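Local coordinates for protein glutathione peroxidase (Hypocrea jecorina, PDB 6VPD) that probably reduces hydroperoxides to the corresponding alcohols, drawing its electrons from thioredoxin as an antioxidant peroxidase of the glutathione peroxidase family, at residues N69-S72 and V73-I77; K79-P82 and D83-V86. All coordinates share one frame; numbering follows the deposited sequence.

How the contacts relate
After strand 51-58 the chain enters helix 64-80, and contact 1 (69-72 with 73-77) lies wholly inside it, joining successive turns without closing a loop. Contact 2 (79-82 with 83-86) opens afterwards, where the helix ends, and closes the tight turn that leads into strand 85-92. The two follow in series; neither nests in nor crosses the other. Their centres are about 10 Å apart, and they meet because the chain doubles back: Ile77 CG2 packs on Phe85 CD2 at 3.5 Å, and the Tyr74 ring lies against the start of the strand. Together they link the helix and second strand of the beta-alpha-beta unit begun by strand 51-58.

Contact 1: residues N69-S72 and V73-I77; sequences NLES and VYQAI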
# COMPACT_ATOMS: atom_id res chain seq x y z
N ASN A 69 -13.81 1.68 -7.83
CA ASN A 69 -13.96 2.69 -6.79
C ASN A 69 -13.66 4.09 -7.30
O ASN A 69 -14.34 5.06 -6.93
CB ASN A 69 -13.07 2.36 -5.60
CG ASN A 69 -13.58 1.18 -4.81
OD1 ASN A 69 -12.83 0.26 -4.48
ND2 ASN A 69 -14.86 1.21 -4.48
N LEU A 70 -12.64 4.23 -8.15
CA LEU A 70 -12.33 5.54 -8.72
C LEU A 70 -13.36 5.95 -9.76
O LEU A 70 -13.68 7.14 -9.88
CB LEU A 70 -10.91 5.59 -9.31
CG LEU A 70 -9.81 5.73 -8.24
CD1 LEU A 70 -8.61 4.82 -8.48
CD2 LEU A 70 -9.39 7.19 -8.09
N GLU A 71 -13.88 5.00 -10.53
CA GLU A 71 -15.02 5.32 -11.38
C GLU A 71 -16.25 5.72 -10.56
O GLU A 71 -17.01 6.60 -10.97
CB GLU A 71 -15.34 4.13 -12.29
CG GLU A 71 -16.42 4.39 -13.30
CD GLU A 71 -16.06 5.49 -14.28
OE1 GLU A 71 -16.99 6.06 -14.90
OE2 GLU A 71 -14.86 5.78 -14.46
N SER A 72 -16.42 5.12 -9.38
CA SER A 72 -17.59 5.39 -8.55
C SER A 72 -17.55 6.79 -7.94
O SER A 72 -18.55 7.52 -7.99
CB SER A 72 -17.71 4.31 -7.47
OG SER A 72 -18.65 4.67 -6.48
N VAL A 73 -16.42 7.18 -7.35
CA VAL A 73 -16.29 8.54 -6.82
C VAL A 73 -16.45 9.58 -7.93
O VAL A 73 -16.97 10.67 -7.70
CB VAL A 73 -14.95 8.69 -6.08
CG1 VAL A 73 -14.80 10.09 -5.48
CG2 VAL A 73 -14.83 7.65 -4.99
N TYR A 74 -16.03 9.24 -9.15
CA TYR A 74 -16.11 10.18 -10.26
C TYR A 74 -17.53 10.34 -10.78
O TYR A 74 -17.93 11.43 -11.20
CB TYR A 74 -15.22 9.72 -11.40
CG TYR A 74 -15.28 10.59 -12.63
CD1 TYR A 74 -14.83 11.91 -12.61
CD2 TYR A 74 -15.74 10.07 -13.84
CE1 TYR A 74 -14.86 12.69 -13.74
CE2 TYR A 74 -15.77 10.84 -14.98
CZ TYR A 74 -15.33 12.15 -14.93
OH TYR A 74 -15.37 12.91 -16.07
N GLN A 75 -18.31 9.25 -10.82
CA GLN A 75 -19.71 9.39 -11.19
C GLN A 75 -20.47 10.19 -10.14
O GLN A 75 -21.20 11.12 -10.48
CB GLN A 75 -20.37 8.02 -11.39
CG GLN A 75 -19.73 7.15 -12.46
CD GLN A 75 -19.88 7.71 -13.86
OE1 GLN A 75 -20.43 8.80 -14.07
NE2 GLN A 75 -19.38 6.97 -14.84
N ALA A 76 -20.30 9.83 -8.86
CA ALA A 76 -20.92 10.54 -7.75
C ALA A 76 -20.74 12.04 -7.89
O ALA A 76 -21.69 12.76 -8.23
CB ALA A 76 -20.33 10.06 -6.42
N ILE A 77 -19.51 12.53 -7.69
CA ILE A 77 -19.26 13.96 -7.73
C ILE A 77 -19.64 14.58 -9.08
O ILE A 77 -19.99 15.76 -9.14
CB ILE A 77 -17.78 14.20 -7.37
CG1 ILE A 77 -17.53 13.70 -5.95
CG2 ILE A 77 -17.41 15.67 -7.49
CD1 ILE A 77 -16.08 13.45 -5.67
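Asn69 and Val73 begin a run of four successive i to i+4 backbone hydrogen bonds that join residues 69-72 to 73-77 within helix 64-80. Val73 N donates to Asn69 O at 3.0 Å, with an N-H...O angle of 170°, and Ala76 N reaches Ser72 O equally closely at 3.0 Å. Between them, Gln75 N binds Glu71 O at 3.0 Å, while the bond from Tyr74 N to Leu70 O is longer, 3.2 Å.

The side chains of Glu71 and Gln75, one turn apart, meet on the flank that faces the loop around Thr117. Glu71 has CG anti to the backbone N (chi1 -175°) and then bends at chi2, which carries OE1 along the helix to within 2.6 Å of Gln75 NE2. Carboxylate and amide planes stand 71° apart, and the other oxygen, OE2, accepts a hydrogen bond from Thr117 N, tying the helix to a neighbouring loop. A polar, uncharged chain suits position 75, a partly exposed place beside an acid. With a leucine here, Glu71 OE1 would probably face a hydrocarbon branch in place of an amide, leaving Thr117 N as the carboxylate's partner.

Tyr74 presents its ring edge to Glu71, CD2 lying 4.3 Å from OE1, and rests on Phe85 and Val87. Val73 has CG2 beside its own backbone N, 3.3 Å from Asn69 O, and its branched, apolar side chain suits burial against Pro176 and Gln180, just as Leu70 suits packing on Phe155.

Helix 64-80, with Leu70, Val73 and Ile77 buried and Ser72 exposed, is the connection of a beta-alpha-beta crossover between the parallel strands 51-58 and 85-92, as in the thioredoxin fold.

Contact 2: residues K79-P82 and D83-V86; sequences KEYP and DDFV
Tyr81 and Asp84 are joined by one backbone hydrogen bond: Asp84 N donates to Tyr81 O at 3.1 Å, with an N-H...O angle of 154°. This bond closes a type II beta turn, Tyr81 to Asp84, just after helix 64-80 ends. Pro82 suits the second position because its ring holds phi near the value that this place in such a turn needs, and it has no N-H to place. Asp83 takes the third with a positive phi of 77°, a left-handed conformation that few residues other than glycine, asparagine and aspartate adopt readily.

Van der Waals contact joins the same two residues through their side-chain bases. Asp84 CB packs 3.5 Å from Tyr81 CB, and Asp84 OD2 lies at the edge of the tyrosine ring, 3.9 Å from CD1, with carboxylate and ring planes nearly perpendicular at 87°.

Other polar groups find partners beyond the turn. Asp84 OD1 forms a salt bridge with Arg162, while Tyr81 OH is hydrogen-bonded to Lys188 NZ on helix 176-188, and the backbone carbonyl Asp83 O accepts a hydrogen bond from Lys50 NZ.

Chemically, then, the reversal combines a proline, a residue of positive phi and one backbone bond, whereas acid and phenol link it to basic groups around it; the positive charge of Arg162 is likely to favour the ionised form of Asp84.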
# COMPACT_ATOMS: atom_id res chain seq x y z
N LYS A 79 -22.37 13.89 -10.68
CA LYS A 79 -23.79 14.20 -10.50
C LYS A 79 -23.97 15.46 -9.67
O LYS A 79 -24.57 16.44 -10.12
CB LYS A 79 -24.50 13.01 -9.86
CG LYS A 79 -24.44 11.72 -10.68
CD LYS A 79 -24.98 10.51 -9.89
CE LYS A 79 -25.05 9.25 -10.76
NZ LYS A 79 -25.54 8.05 -10.00
N GLU A 80 -23.46 15.44 -8.43
CA GLU A 80 -23.55 16.59 -7.53
C GLU A 80 -23.03 17.88 -8.17
O GLU A 80 -23.61 18.95 -8.00
CB GLU A 80 -22.77 16.31 -6.25
CG GLU A 80 -23.16 15.04 -5.54
CD GLU A 80 -23.33 15.26 -4.05
OE1 GLU A 80 -24.47 15.57 -3.63
OE2 GLU A 80 -22.33 15.13 -3.29
N TYR A 81 -21.92 17.80 -8.90
CA TYR A 81 -21.16 18.97 -9.33
C TYR A 81 -20.62 18.75 -10.73
O TYR A 81 -19.42 18.56 -10.93
CB TYR A 81 -20.00 19.26 -8.38
CG TYR A 81 -20.45 19.64 -7.01
CD1 TYR A 81 -20.92 20.92 -6.75
CD2 TYR A 81 -20.40 18.72 -5.99
CE1 TYR A 81 -21.34 21.27 -5.49
CE2 TYR A 81 -20.81 19.05 -4.73
CZ TYR A 81 -21.28 20.33 -4.48
OH TYR A 81 -21.68 20.64 -3.21
N PRO A 82 -21.49 18.78 -11.74
CA PRO A 82 -21.04 18.45 -13.10
C PRO A 82 -20.04 19.47 -13.61
O PRO A 82 -20.25 20.68 -13.49
CB PRO A 82 -22.35 18.45 -13.91
CG PRO A 82 -23.29 19.33 -13.13
CD PRO A 82 -22.93 19.10 -11.67
N ASP A 83 -18.94 18.96 -14.18
CA ASP A 83 -17.84 19.75 -14.75
C ASP A 83 -16.93 20.34 -13.68
O ASP A 83 -15.89 20.93 -14.00
CB ASP A 83 -18.37 20.88 -15.65
CG ASP A 83 -18.87 20.40 -17.01
OD1 ASP A 83 -19.10 19.17 -17.19
OD2 ASP A 83 -19.06 21.27 -17.89
N ASP A 84 -17.31 20.20 -12.40
CA ASP A 84 -16.50 20.78 -11.33
C ASP A 84 -15.21 20.02 -11.08
O ASP A 84 -14.29 20.60 -10.47
CB ASP A 84 -17.29 20.81 -10.02
CG ASP A 84 -18.28 21.92 -9.98
OD1 ASP A 84 -17.86 23.04 -9.63
OD2 ASP A 84 -19.47 21.67 -10.30
N PHE A 85 -15.11 18.78 -11.55
CA PHE A 85 -14.17 17.80 -10.99
C PHE A 85 -13.75 16.80 -12.07
O PHE A 85 -14.60 16.10 -12.63
CB PHE A 85 -14.83 17.09 -9.80
CG PHE A 85 -14.06 15.90 -9.31
CD1 PHE A 85 -12.75 16.04 -8.85
CD2 PHE A 85 -14.65 14.63 -9.33
CE1 PHE A 85 -12.03 14.94 -8.42
CE2 PHE A 85 -13.95 13.53 -8.90
CZ PHE A 85 -12.63 13.68 -8.43
N VAL A 86 -12.45 16.70 -12.34
CA VAL A 86 -11.91 15.76 -13.32
C VAL A 86 -10.90 14.83 -12.64
O VAL A 86 -10.14 15.25 -11.76
CB VAL A 86 -11.28 16.50 -14.52
CG1 VAL A 86 -10.37 17.60 -14.05
CG2 VAL A 86 -10.52 15.54 -15.40